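Local coordinates for protein tonb-dependent siderophore receptor (Acinetobacter baumannii, PDB 5FR8) that probably takes up iron across the outer membrane by binding iron-chelating siderophores, and may bind ferric enterobactin with micromolar affinity, at residues I412-I417 / R434-S439. Sequence-based numbering, arbitrary orientation.
Sequences IASAYI and RFDDHS
Ser-414 and Asp-436 face each other in an antiparallel strand pairing of the TonB-dependent receptor barrel, within the hairpin of strands 407-422 and 427-438. Hydrogen-bonded pairs Ala-413/Asp-437 and Ala-415/Phe-435 give four N-H...O bonds, for example Phe-435 N to Ala-415 O at 2.8 Å. Between them, the non-hydrogen-bonded pair Ser-414/Asp-436 adds a side-chain link on the face that also carries Ile-412, Tyr-416, Arg-434 and His-438. Ser-414 OG donates to Asp-436 OD1 at 3.0 Å, on the anti side and 25° out of the carboxylate plane. The same oxygen offers its syn lone pair to Arg-434 NE, 2.7 Å away, in a salt bridge lying near the guanidinium plane. With CG anti to the backbone N (chi1 -160°) and the chain extended to NE, Arg-434 rises from this face and leans toward Asp-436, its CG 3.8 Å from Tyr-416 CB and its NH2 3.4 Å from Ser-414 CB. NH2 also forms a salt bridge with Glu-373, while NH1 hydrogen-bonds weakly to Arg-145 O of the plug domain, consistent with a lumen-facing side of the barrel wall. Such flanking carboxylates would probably keep the buried guanidinium charged, and two donors would help stabilise Asp-436.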
# COMPACT_ATOMS: atom_id res chain seq x y z
N ILE A 412 9.63 -2.84 18.34
CA ILE A 412 8.33 -3.33 18.76
C ILE A 412 8.49 -4.74 19.23
O ILE A 412 9.00 -5.58 18.50
CB ILE A 412 7.30 -3.37 17.61
CG1 ILE A 412 7.05 -1.97 17.05
CG2 ILE A 412 5.99 -3.95 18.14
CD1 ILE A 412 6.02 -1.91 15.95
N ALA A 413 8.08 -4.99 20.47
CA ALA A 413 8.03 -6.32 20.99
C ALA A 413 6.57 -6.69 21.23
O ALA A 413 5.81 -5.89 21.79
CB ALA A 413 8.80 -6.40 22.28
N SER A 414 6.18 -7.88 20.78
CA SER A 414 4.78 -8.28 20.74
C SER A 414 4.60 -9.71 21.17
O SER A 414 5.45 -10.55 20.93
CB SER A 414 4.23 -8.13 19.31
OG SER A 414 4.65 -6.91 18.72
N ALA A 415 3.47 -10.00 21.80
CA ALA A 415 3.03 -11.37 22.05
C ALA A 415 1.50 -11.45 21.88
O ALA A 415 0.79 -10.45 22.07
CB ALA A 415 3.41 -11.82 23.45
N TYR A 416 1.00 -12.63 21.51
CA TYR A 416 -0.43 -12.79 21.28
C TYR A 416 -0.90 -14.20 21.58
O TYR A 416 -0.12 -15.16 21.58
CB TYR A 416 -0.76 -12.41 19.85
CG TYR A 416 0.04 -13.17 18.80
CD1 TYR A 416 1.31 -12.73 18.39
CD2 TYR A 416 -0.49 -14.29 18.20
CE1 TYR A 416 2.02 -13.41 17.42
CE2 TYR A 416 0.22 -14.98 17.24
CZ TYR A 416 1.46 -14.54 16.85
OH TYR A 416 2.14 -15.24 15.90
N ILE A 417 -2.20 -14.32 21.85
CA ILE A 417 -2.82 -15.62 22.08
C ILE A 417 -4.15 -15.67 21.33
O ILE A 417 -4.83 -14.66 21.18
CB ILE A 417 -3.03 -15.90 23.57
CG1 ILE A 417 -3.68 -17.26 23.77
CG2 ILE A 417 -3.91 -14.83 24.19
CD1 ILE A 417 -3.51 -17.83 25.17
N ARG A 434 -3.84 -9.35 21.35
CA ARG A 434 -2.49 -9.02 20.94
C ARG A 434 -1.96 -7.88 21.80
O ARG A 434 -2.61 -6.86 21.98
CB ARG A 434 -2.44 -8.64 19.46
CG ARG A 434 -1.05 -8.77 18.87
CD ARG A 434 -0.80 -7.81 17.73
NE ARG A 434 0.63 -7.69 17.43
CZ ARG A 434 1.26 -8.38 16.49
NH1 ARG A 434 0.61 -9.27 15.75
NH2 ARG A 434 2.56 -8.19 16.31
N PHE A 435 -0.76 -8.08 22.34
CA PHE A 435 -0.06 -7.07 23.11
C PHE A 435 1.08 -6.54 22.29
O PHE A 435 1.83 -7.32 21.70
CB PHE A 435 0.51 -7.71 24.36
CG PHE A 435 1.35 -6.79 25.19
CD1 PHE A 435 0.75 -5.87 26.03
CD2 PHE A 435 2.73 -6.85 25.14
CE1 PHE A 435 1.52 -5.02 26.80
CE2 PHE A 435 3.51 -6.02 25.91
CZ PHE A 435 2.90 -5.10 26.74
N ASP A 436 1.21 -5.22 22.24
CA ASP A 436 2.29 -4.57 21.46
C ASP A 436 2.99 -3.51 22.30
O ASP A 436 2.33 -2.72 22.96
CB ASP A 436 1.74 -3.93 20.20
CG ASP A 436 1.14 -4.93 19.24
OD1 ASP A 436 1.94 -5.59 18.51
OD2 ASP A 436 -0.13 -5.07 19.25
N ASP A 437 4.32 -3.51 22.30
CA ASP A 437 5.07 -2.54 23.06
C ASP A 437 6.11 -1.93 22.16
O ASP A 437 7.04 -2.60 21.72
CB ASP A 437 5.74 -3.20 24.26
CG ASP A 437 6.36 -2.19 25.24
OD1 ASP A 437 5.98 -1.01 25.26
OD2 ASP A 437 7.22 -2.60 26.04
N HIS A 438 5.93 -0.64 21.89
CA HIS A 438 6.77 0.10 20.98
C HIS A 438 7.74 1.05 21.73
O HIS A 438 7.37 1.68 22.72
CB HIS A 438 5.85 0.87 20.06
CG HIS A 438 6.56 1.84 19.19
ND1 HIS A 438 6.12 3.14 19.03
CD2 HIS A 438 7.67 1.72 18.42
CE1 HIS A 438 6.93 3.77 18.20
NE2 HIS A 438 7.88 2.93 17.82
N SER A 439 8.99 1.14 21.27
CA SER A 439 10.03 1.85 22.02
C SER A 439 9.72 3.32 22.27
O SER A 439 10.18 3.87 23.26
CB SER A 439 11.40 1.71 21.33
OG SER A 439 11.56 2.61 20.23